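Local coordinates for transcriptional regulator, IclR family (Alicyclobacillus acidocaldarius subsp. acidocaldarius, PDB 5TJJ), which probably acts as an IclR-family transcription factor, binding DNA through a helix-turn-helix domain joined to a C-terminal domain of the GAF type, at residues L18-L21 against S22-K25; E156-W159 against R160-L163; E180-R183 against L184-V188. All coordinates share one frame; numbering follows the deposited sequence.

Contact 1: L18-L21 against S22-K25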
ATOM      1  N   LEU A  18       9.139   4.497 -10.127  1.00 39.88           N
ATOM      2  CA  LEU A  18       8.023   3.728  -9.611  1.00 40.21           C
ATOM      3  C   LEU A  18       6.762   4.557  -9.490  1.00 39.94           C
ATOM      4  O   LEU A  18       5.659   4.061  -9.758  1.00 40.43           O
ATOM      5  CB  LEU A  18       8.372   3.091  -8.281  1.00 40.13           C
ATOM      6  CG  LEU A  18       9.505   2.065  -8.348  1.00 39.15           C
ATOM      7  CD1 LEU A  18       9.934   1.678  -6.940  1.00 39.00           C
ATOM      8  CD2 LEU A  18       9.072   0.833  -9.129  1.00 39.66           C
ATOM      9  N   LYS A  19       6.917   5.813  -9.109  1.00 39.62           N
ATOM     10  CA  LYS A  19       5.772   6.726  -9.084  1.00 42.20           C
ATOM     11  C   LYS A  19       5.171   6.928 -10.459  1.00 41.72           C
ATOM     12  O   LYS A  19       3.971   7.009 -10.571  1.00 44.34           O
ATOM     13  CB  LYS A  19       6.126   8.069  -8.452  1.00 44.01           C
ATOM     14  CG  LYS A  19       6.344   7.923  -6.962  1.00 46.09           C
ATOM     15  CD  LYS A  19       6.913   9.156  -6.275  1.00 49.16           C
ATOM     16  CE  LYS A  19       7.383   8.748  -4.886  1.00 49.99           C
ATOM     17  NZ  LYS A  19       7.691   9.901  -4.005  1.00 53.06           N
ATOM     18  N   LEU A  20       6.000   6.973 -11.496  1.00 40.54           N
ATOM     19  CA  LEU A  20       5.522   7.125 -12.871  1.00 40.98           C
ATOM     20  C   LEU A  20       4.774   5.892 -13.357  1.00 40.06           C
ATOM     21  O   LEU A  20       3.696   6.014 -13.946  1.00 42.59           O
ATOM     22  CB  LEU A  20       6.682   7.413 -13.826  1.00 40.36           C
ATOM     23  CG  LEU A  20       6.267   7.603 -15.283  1.00 42.85           C
ATOM     24  CD1 LEU A  20       5.511   8.911 -15.465  1.00 45.51           C
ATOM     25  CD2 LEU A  20       7.483   7.581 -16.193  1.00 44.54           C
ATOM     26  N   LEU A  21       5.340   4.716 -13.114  1.00 37.41           N
ATOM     27  CA  LEU A  21       4.700   3.462 -13.536  1.00 38.14           C
ATOM     28  C   LEU A  21       3.384   3.131 -12.830  1.00 39.19           C
ATOM     29  O   LEU A  21       2.691   2.210 -13.231  1.00 40.65           O
ATOM     30  CB  LEU A  21       5.683   2.295 -13.415  1.00 36.63           C
ATOM     31  CG  LEU A  21       6.890   2.408 -14.374  1.00 36.52           C
ATOM     32  CD1 LEU A  21       7.842   1.255 -14.133  1.00 36.94           C
ATOM     33  CD2 LEU A  21       6.455   2.451 -15.841  1.00 38.11           C
ATOM     34  N   SER A  22       3.048   3.892 -11.793  1.00 39.61           N
ATOM     35  CA  SER A  22       1.836   3.715 -11.046  1.00 42.03           C
ATOM     36  C   SER A  22       0.712   4.558 -11.616  1.00 44.28           C
ATOM     37  O   SER A  22      -0.388   4.494 -11.102  1.00 46.06           O
ATOM     38  CB  SER A  22       2.074   4.085  -9.561  1.00 42.69           C
ATOM     39  OG  SER A  22       2.145   5.486  -9.370  1.00 42.70           O
ATOM     40  N   ARG A  23       0.989   5.370 -12.636  1.00 45.52           N
ATOM     41  CA  ARG A  23      -0.057   6.129 -13.346  1.00 48.40           C
ATOM     42  C   ARG A  23      -0.629   5.262 -14.434  1.00 47.62           C
ATOM     43  O   ARG A  23       0.130   4.704 -15.227  1.00 44.71           O
ATOM     44  CB  ARG A  23       0.506   7.385 -14.010  1.00 50.24           C
ATOM     45  CG  ARG A  23       1.271   8.318 -13.093  1.00 51.55           C
ATOM     46  CD  ARG A  23       1.773   9.530 -13.861  1.00 53.88           C
ATOM     47  NE  ARG A  23       0.820  10.637 -13.779  1.00 58.30           N
ATOM     48  CZ  ARG A  23       0.968  11.735 -13.038  1.00 61.37           C
ATOM     49  NH1 ARG A  23       2.069  11.932 -12.291  1.00 60.65           N
ATOM     50  NH2 ARG A  23       0.009  12.661 -13.056  1.00 65.59           N
ATOM     51  N   HIS A  24      -1.958   5.178 -14.493  1.00 50.18           N
ATOM     52  CA  HIS A  24      -2.636   4.324 -15.477  1.00 52.19           C
ATOM     53  C   HIS A  24      -2.067   4.511 -16.878  1.00 52.37           C
ATOM     54  O   HIS A  24      -1.850   3.533 -17.579  1.00 51.80           O
ATOM     55  CB  HIS A  24      -4.185   4.531 -15.520  1.00 56.12           C
ATOM     56  CG  HIS A  24      -4.924   3.299 -15.953  1.00 57.21           C
ATOM     57  ND1 HIS A  24      -5.037   2.925 -17.274  1.00 57.82           N
ATOM     58  CD2 HIS A  24      -5.490   2.303 -15.231  1.00 58.00           C
ATOM     59  CE1 HIS A  24      -5.672   1.769 -17.348  1.00 59.39           C
ATOM     60  NE2 HIS A  24      -5.949   1.367 -16.122  1.00 59.59           N
ATOM     61  N   LYS A  25      -1.812   5.762 -17.259  1.00 53.76           N
ATOM     62  CA  LYS A  25      -1.318   6.071 -18.583  1.00 56.02           C
ATOM     63  C   LYS A  25       0.036   5.420 -18.871  1.00 53.58           C
ATOM     64  O   LYS A  25       0.216   4.845 -19.931  1.00 54.45           O
ATOM     65  CB  LYS A  25      -1.243   7.584 -18.793  1.00 59.59           C
ATOM     66  CG  LYS A  25      -1.171   7.999 -20.260  1.00 63.44           C
ATOM     67  CD  LYS A  25      -1.548   9.468 -20.453  1.00 68.74           C
ATOM     68  CE  LYS A  25      -0.630  10.402 -19.649  1.00 69.79           C
ATOM     69  NZ  LYS A  25      -1.010  11.840 -19.731  1.00 72.70           N
TER

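Contact 2: E156-W159 against R160-L163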
ATOM      1  N   GLU A 156     -20.919  21.383 -10.219  1.00 46.18           N
ATOM      2  CA  GLU A 156     -21.770  22.522  -9.915  1.00 47.54           C
ATOM      3  C   GLU A 156     -23.214  22.133  -9.674  1.00 46.16           C
ATOM      4  O   GLU A 156     -23.892  22.847  -8.929  1.00 45.58           O
ATOM      5  CB  GLU A 156     -21.708  23.593 -11.010  1.00 51.80           C
ATOM      6  CG  GLU A 156     -20.549  24.574 -10.807  1.00 56.65           C
ATOM      7  CD  GLU A 156     -19.866  25.007 -12.094  1.00 60.10           C
ATOM      8  OE1 GLU A 156     -18.620  24.901 -12.149  1.00 62.55           O
ATOM      9  OE2 GLU A 156     -20.573  25.440 -13.039  1.00 63.84           O
ATOM     10  N   SER A 157     -23.683  21.026 -10.267  1.00 43.81           N
ATOM     11  CA  SER A 157     -25.067  20.535 -10.008  1.00 43.62           C
ATOM     12  C   SER A 157     -25.301  20.220  -8.518  1.00 42.04           C
ATOM     13  O   SER A 157     -26.373  20.444  -8.021  1.00 42.28           O
ATOM     14  CB  SER A 157     -25.451  19.342 -10.907  1.00 43.59           C
ATOM     15  OG  SER A 157     -24.588  18.254 -10.670  1.00 44.73           O
ATOM     16  N   THR A 158     -24.277  19.745  -7.817  1.00 40.92           N
ATOM     17  CA  THR A 158     -24.343  19.542  -6.379  1.00 39.79           C
ATOM     18  C   THR A 158     -24.410  20.885  -5.639  1.00 39.58           C
ATOM     19  O   THR A 158     -25.153  21.021  -4.666  1.00 38.71           O
ATOM     20  CB  THR A 158     -23.115  18.743  -5.897  1.00 39.63           C
ATOM     21  OG1 THR A 158     -23.032  17.514  -6.628  1.00 40.06           O
ATOM     22  CG2 THR A 158     -23.197  18.433  -4.387  1.00 39.81           C
ATOM     23  N   TRP A 159     -23.645  21.875  -6.098  1.00 38.60           N
ATOM     24  CA  TRP A 159     -23.687  23.178  -5.451  1.00 39.23           C
ATOM     25  C   TRP A 159     -25.120  23.680  -5.480  1.00 39.91           C
ATOM     26  O   TRP A 159     -25.636  24.142  -4.474  1.00 41.21           O
ATOM     27  CB  TRP A 159     -22.853  24.261  -6.151  1.00 38.87           C
ATOM     28  CG  TRP A 159     -21.454  24.056  -6.304  1.00 37.72           C
ATOM     29  CD1 TRP A 159     -20.704  23.024  -5.825  1.00 36.81           C
ATOM     30  CD2 TRP A 159     -20.552  24.950  -6.958  1.00 38.42           C
ATOM     31  NE1 TRP A 159     -19.377  23.204  -6.157  1.00 36.46           N
ATOM     32  CE2 TRP A 159     -19.248  24.385  -6.845  1.00 38.08           C
ATOM     33  CE3 TRP A 159     -20.711  26.162  -7.639  1.00 39.22           C
ATOM     34  CZ2 TRP A 159     -18.110  25.003  -7.376  1.00 38.40           C
ATOM     35  CZ3 TRP A 159     -19.589  26.769  -8.194  1.00 40.55           C
ATOM     36  CH2 TRP A 159     -18.293  26.191  -8.044  1.00 39.94           C
ATOM     37  N   ARG A 160     -25.730  23.608  -6.653  1.00 40.56           N
ATOM     38  CA  ARG A 160     -27.082  24.086  -6.839  1.00 42.72           C
ATOM     39  C   ARG A 160     -28.093  23.300  -6.017  1.00 42.59           C
ATOM     40  O   ARG A 160     -29.008  23.920  -5.449  1.00 43.34           O
ATOM     41  CB  ARG A 160     -27.468  24.116  -8.311  1.00 45.08           C
ATOM     42  CG  ARG A 160     -26.775  25.219  -9.085  1.00 47.74           C
ATOM     43  CD  ARG A 160     -27.387  25.415 -10.456  1.00 50.27           C
ATOM     44  NE  ARG A 160     -26.990  24.339 -11.348  1.00 52.20           N
ATOM     45  CZ  ARG A 160     -25.819  24.245 -11.999  1.00 54.06           C
ATOM     46  NH1 ARG A 160     -25.601  23.193 -12.799  1.00 52.63           N
ATOM     47  NH2 ARG A 160     -24.860  25.186 -11.864  1.00 55.75           N
ATOM     48  N   ARG A 161     -27.922  21.978  -5.913  1.00 40.84           N
ATOM     49  CA  ARG A 161     -28.807  21.173  -5.076  1.00 42.17           C
ATOM     50  C   ARG A 161     -28.705  21.609  -3.616  1.00 42.88           C
ATOM     51  O   ARG A 161     -29.718  21.869  -2.968  1.00 44.04           O
ATOM     52  CB  ARG A 161     -28.534  19.651  -5.191  1.00 41.06           C
ATOM     53  CG  ARG A 161     -29.506  18.793  -4.363  1.00 41.39           C
ATOM     54  CD  ARG A 161     -29.223  17.302  -4.419  1.00 41.85           C
ATOM     55  NE  ARG A 161     -27.859  16.964  -3.978  1.00 41.65           N
ATOM     56  CZ  ARG A 161     -27.421  17.006  -2.712  1.00 41.18           C
ATOM     57  NH1 ARG A 161     -28.206  17.422  -1.715  1.00 41.59           N
ATOM     58  NH2 ARG A 161     -26.173  16.669  -2.453  1.00 40.92           N
ATOM     59  N   VAL A 162     -27.484  21.682  -3.102  1.00 43.78           N
ATOM     60  CA  VAL A 162     -27.263  22.029  -1.690  1.00 45.37           C
ATOM     61  C   VAL A 162     -27.786  23.443  -1.360  1.00 47.52           C
ATOM     62  O   VAL A 162     -28.435  23.647  -0.314  1.00 48.79           O
ATOM     63  CB  VAL A 162     -25.785  21.866  -1.319  1.00 45.59           C
ATOM     64  CG1 VAL A 162     -25.508  22.427   0.065  1.00 47.48           C
ATOM     65  CG2 VAL A 162     -25.389  20.386  -1.373  1.00 45.19           C
ATOM     66  N   LEU A 163     -27.551  24.380  -2.278  1.00 47.89           N
ATOM     67  CA  LEU A 163     -28.075  25.731  -2.155  1.00 51.21           C
ATOM     68  C   LEU A 163     -29.594  25.841  -2.205  1.00 51.56           C
ATOM     69  O   LEU A 163     -30.167  26.503  -1.351  1.00 53.02           O
ATOM     70  CB  LEU A 163     -27.420  26.700  -3.161  1.00 54.14           C
ATOM     71  CG  LEU A 163     -26.217  27.484  -2.577  1.00 56.42           C
ATOM     72  CD1 LEU A 163     -25.023  26.614  -2.210  1.00 56.06           C
ATOM     73  CD2 LEU A 163     -25.756  28.547  -3.560  1.00 59.34           C
TER

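Contact 3: E180-R183 against L184-V188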
ATOM      1  N   GLU A 180     -23.109  34.874  -2.725  1.00 63.94           N
ATOM      2  CA  GLU A 180     -21.858  34.885  -1.944  1.00 63.07           C
ATOM      3  C   GLU A 180     -21.243  33.469  -1.736  1.00 57.21           C
ATOM      4  O   GLU A 180     -20.031  33.292  -1.833  1.00 54.71           O
ATOM      5  CB  GLU A 180     -22.097  35.564  -0.588  1.00 66.29           C
ATOM      6  CG  GLU A 180     -20.852  35.847   0.243  1.00 69.60           C
ATOM      7  CD  GLU A 180     -19.845  36.764  -0.449  1.00 74.72           C
ATOM      8  OE1 GLU A 180     -20.249  37.572  -1.328  1.00 79.45           O
ATOM      9  OE2 GLU A 180     -18.635  36.681  -0.105  1.00 76.03           O
ATOM     10  N   TYR A 181     -22.078  32.474  -1.469  1.00 53.24           N
ATOM     11  CA  TYR A 181     -21.584  31.132  -1.237  1.00 50.62           C
ATOM     12  C   TYR A 181     -20.952  30.546  -2.508  1.00 48.57           C
ATOM     13  O   TYR A 181     -19.847  29.976  -2.454  1.00 46.61           O
ATOM     14  CB  TYR A 181     -22.679  30.208  -0.673  1.00 50.35           C
ATOM     15  CG  TYR A 181     -22.084  29.001   0.025  1.00 48.50           C
ATOM     16  CD1 TYR A 181     -21.791  27.843  -0.689  1.00 47.86           C
ATOM     17  CD2 TYR A 181     -21.778  29.030   1.387  1.00 48.10           C
ATOM     18  CE1 TYR A 181     -21.209  26.746  -0.073  1.00 47.49           C
ATOM     19  CE2 TYR A 181     -21.214  27.933   2.019  1.00 47.46           C
ATOM     20  CZ  TYR A 181     -20.921  26.783   1.282  1.00 46.82           C
ATOM     21  OH  TYR A 181     -20.343  25.657   1.858  1.00 45.16           O
ATOM     22  N   VAL A 182     -21.622  30.730  -3.643  1.00 48.28           N
ATOM     23  CA  VAL A 182     -21.069  30.329  -4.941  1.00 48.40           C
ATOM     24  C   VAL A 182     -19.723  31.005  -5.200  1.00 49.35           C
ATOM     25  O   VAL A 182     -18.784  30.344  -5.624  1.00 48.50           O
ATOM     26  CB  VAL A 182     -22.057  30.581  -6.114  1.00 49.02           C
ATOM     27  CG1 VAL A 182     -21.389  30.390  -7.469  1.00 48.99           C
ATOM     28  CG2 VAL A 182     -23.244  29.646  -6.008  1.00 47.96           C
ATOM     29  N   ARG A 183     -19.625  32.299  -4.924  1.00 52.20           N
ATOM     30  CA  ARG A 183     -18.351  33.013  -5.064  1.00 55.61           C
ATOM     31  C   ARG A 183     -17.266  32.425  -4.135  1.00 51.87           C
ATOM     32  O   ARG A 183     -16.116  32.255  -4.549  1.00 50.30           O
ATOM     33  CB  ARG A 183     -18.527  34.526  -4.812  1.00 61.57           C
ATOM     34  CG  ARG A 183     -17.397  35.380  -5.380  1.00 67.09           C
ATOM     35  CD  ARG A 183     -17.538  36.856  -5.001  1.00 73.47           C
ATOM     36  NE  ARG A 183     -17.443  37.037  -3.544  1.00 75.76           N
ATOM     37  CZ  ARG A 183     -16.314  37.018  -2.822  1.00 77.81           C
ATOM     38  NH1 ARG A 183     -15.119  36.833  -3.401  1.00 79.03           N
ATOM     39  NH2 ARG A 183     -16.378  37.186  -1.500  1.00 78.11           N
ATOM     40  N   LEU A 184     -17.643  32.120  -2.894  1.00 49.20           N
ATOM     41  CA  LEU A 184     -16.752  31.425  -1.965  1.00 47.33           C
ATOM     42  C   LEU A 184     -16.335  30.012  -2.432  1.00 43.70           C
ATOM     43  O   LEU A 184     -15.176  29.628  -2.251  1.00 40.95           O
ATOM     44  CB  LEU A 184     -17.366  31.366  -0.558  1.00 47.84           C
ATOM     45  CG  LEU A 184     -17.397  32.713   0.167  1.00 50.38           C
ATOM     46  CD1 LEU A 184     -17.979  32.550   1.549  1.00 49.80           C
ATOM     47  CD2 LEU A 184     -16.005  33.323   0.235  1.00 51.16           C
ATOM     48  N   LEU A 185     -17.248  29.262  -3.043  1.00 41.77           N
ATOM     49  CA  LEU A 185     -16.862  27.959  -3.593  1.00 40.93           C
ATOM     50  C   LEU A 185     -15.918  28.128  -4.785  1.00 42.66           C
ATOM     51  O   LEU A 185     -14.900  27.430  -4.881  1.00 41.76           O
ATOM     52  CB  LEU A 185     -18.065  27.115  -3.979  1.00 39.42           C
ATOM     53  CG  LEU A 185     -18.943  26.625  -2.829  1.00 38.51           C
ATOM     54  CD1 LEU A 185     -20.283  26.122  -3.356  1.00 37.84           C
ATOM     55  CD2 LEU A 185     -18.239  25.549  -2.023  1.00 37.44           C
ATOM     56  N   GLN A 186     -16.235  29.063  -5.673  1.00 45.20           N
ATOM     57  CA  GLN A 186     -15.360  29.332  -6.810  1.00 47.82           C
ATOM     58  C   GLN A 186     -13.957  29.661  -6.337  1.00 48.96           C
ATOM     59  O   GLN A 186     -12.998  29.075  -6.861  1.00 49.24           O
ATOM     60  CB  GLN A 186     -15.910  30.430  -7.737  1.00 49.91           C
ATOM     61  CG  GLN A 186     -16.788  29.876  -8.841  1.00 51.20           C
ATOM     62  CD  GLN A 186     -17.849  30.843  -9.377  1.00 54.86           C
ATOM     63  OE1 GLN A 186     -17.972  31.994  -8.945  1.00 57.55           O
ATOM     64  NE2 GLN A 186     -18.642  30.353 -10.323  1.00 55.19           N
ATOM     65  N   GLU A 187     -13.831  30.548  -5.344  1.00 49.77           N
ATOM     66  CA  GLU A 187     -12.499  30.982  -4.927  1.00 52.70           C
ATOM     67  C   GLU A 187     -11.751  29.861  -4.210  1.00 50.41           C
ATOM     68  O   GLU A 187     -10.536  29.745  -4.390  1.00 51.67           O
ATOM     69  CB  GLU A 187     -12.484  32.328  -4.155  1.00 56.38           C
ATOM     70  CG  GLU A 187     -12.549  32.252  -2.636  1.00 58.23           C
ATOM     71  CD  GLU A 187     -12.287  33.587  -1.926  1.00 62.48           C
ATOM     72  OE1 GLU A 187     -11.776  34.531  -2.562  1.00 66.16           O
ATOM     73  OE2 GLU A 187     -12.577  33.686  -0.697  1.00 63.66           O
ATOM     74  N   VAL A 188     -12.453  29.021  -3.441  1.00 46.70           N
ATOM     75  CA  VAL A 188     -11.823  27.841  -2.859  1.00 42.79           C
ATOM     76  C   VAL A 188     -11.266  26.933  -3.966  1.00 43.43           C
ATOM     77  O   VAL A 188     -10.175  26.420  -3.842  1.00 42.05           O
ATOM     78  CB  VAL A 188     -12.781  27.041  -1.952  1.00 41.11           C
ATOM     79  CG1 VAL A 188     -12.195  25.684  -1.562  1.00 40.05           C
ATOM     80  CG2 VAL A 188     -13.105  27.794  -0.683  1.00 40.63           C
TER

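Contact 1: L18-L21 against S22-K25
The carbonyl oxygen of K19 is gripped twice by S22: the hydroxyl OG donates to K19 O at 2.7 Å, and the backbone amide S22 N adds a weak bond to K19 O at 3.5 Å. The hydroxyl arrives tilted 33° from the carbonyl plane. It can do so because OG stands between the backbone N and the carbonyl carbon of its own residue (chi1 75°), which folds it back over the preceding turn. The buried hydroxyl thus spends its proton on a main-chain oxygen three residues earlier, near the C-terminal end of helix 9-21. One residue on, R23 N bonds to L20 O at 3.1 Å. These i to i+3 bonds draw the chain into a tight turn. The aliphatic part of R23 lies over the same L20 carbonyl, with CB and CG each 3.5 Å from L20 O, and its CD meets the methyl CD1 of L20 at 4.1 Å, the two side chains crossing at about a right angle. The CB atoms of L18 and L21 point away from the loop. The polar end of K19 reaches the second subunit, where NZ forms a salt bridge with E55 of that subunit and the side chain makes a cation-pi contact with its Y72. Within the helix-turn-helix domain, L18, L21 and S22 pack on L69 of strand 66-69, while L20 and L21 rest on R37 and I34, respectively, of helix 31-38.

Contact 2: E156-W159 against R160-L163
Four consecutive i to i+4 bonds tie E156-W159 to R160-L163. V162 N bonds to T158 O at 2.9 Å; L163 N to W159 O is equally short, and R160 N to E156 O measures 3.0 Å. R160 folds back over this first turn: a bend at chi3 (-75°) lays its guanidinium with one face over E156 O, the oxygen 3.8 Å from the guanidinium plane, while NH2 touches E156 CB at 3.6 Å. The carboxylate of E156 stays beyond salt-bridge range, OE2 lying 4.5 Å from R160 NH2, so any attraction between the charges is probably loose; a long, weak ion pair links E156 to R189. This is one regular alpha-helix, 156-164, in the C-terminal domain of the IclR family, with W159, V162 and L163 buried and S157 and R160 exposed. R161 lies beside T158, pointing the same way, and its NH2 comes 4.0 Å from the methyl CG2 of T158; the guanidinium is anchored by salt bridges to D114 and E165. E156 also supplies CG to one face of the W159 indole, 3.5 Å above the ring plane and offset toward the rim. The indole NE1 is satisfied by the carbonyl of L151. L163 curls back on the preceding turn, CD1 lying 3.4 Å from W159 O, and its side chain then packs against E178, Y181 and V182 of helix 178-191.

Contact 3: E180-R183 against L184-V188
L184 and R183 lead this contact, with Y181 close behind, all within the alpha-helix 178-191 of the IclR C-terminal domain. L184 sits over the turn before it: its CG is 3.4 Å from E180 O, the same carbonyl that receives the L184 N bond at 2.9 Å, and the same CG lies 4.2 Å from E180 OE2. R183 reaches back along the outer flank to E180, where NH2 forms a salt bridge with OE2 at 2.7 Å. The bond meets the syn side of the carboxylate, 21° out of its plane; a bend in each of the two side chains brings their ends together. E187 is also near the guanidinium, NH1 of R183 to OE1 of E187 4.1 Å, too far for a salt bridge and with the flat groups turned 75° apart; E187 OE1 forms a salt bridge with K191. Q186 slants across V182, its NE2 4.0 Å from the methyl CG1 of V182. On the inner flank the hydroxyl of Y181 is hydrogen-bonded to the carbonyl of Y142, while R148 and L151 of helix 144-151 pack against its side chain. With CG anti to the backbone N (chi1 -159°), the phenol ring leans along the helix and presents one edge to L185, whose methyl CD1 lies near the ring plane, 3.5 Å from Y181 CE1.

In the fold
Contacts 2 and 3 are neighbours in the C-terminal domain: helices 156-164 and 178-191, successive in the chain, pack together with contact centres 12 Å apart. Their meeting is largely apolar, L163 CD2 touching V182 CG2 at 3.7 Å and W159 CG touching L185 CD1 at 3.8 Å, so each helix covers part of the other's buried face. Contact 1 stands apart in the helix-turn-helix domain, its centre 34 Å from both, with nearest atoms about 22 Å from contact 2 and about 19 Å from contact 3. It faces the second subunit, whereas neither C-terminal contact is touched by that chain.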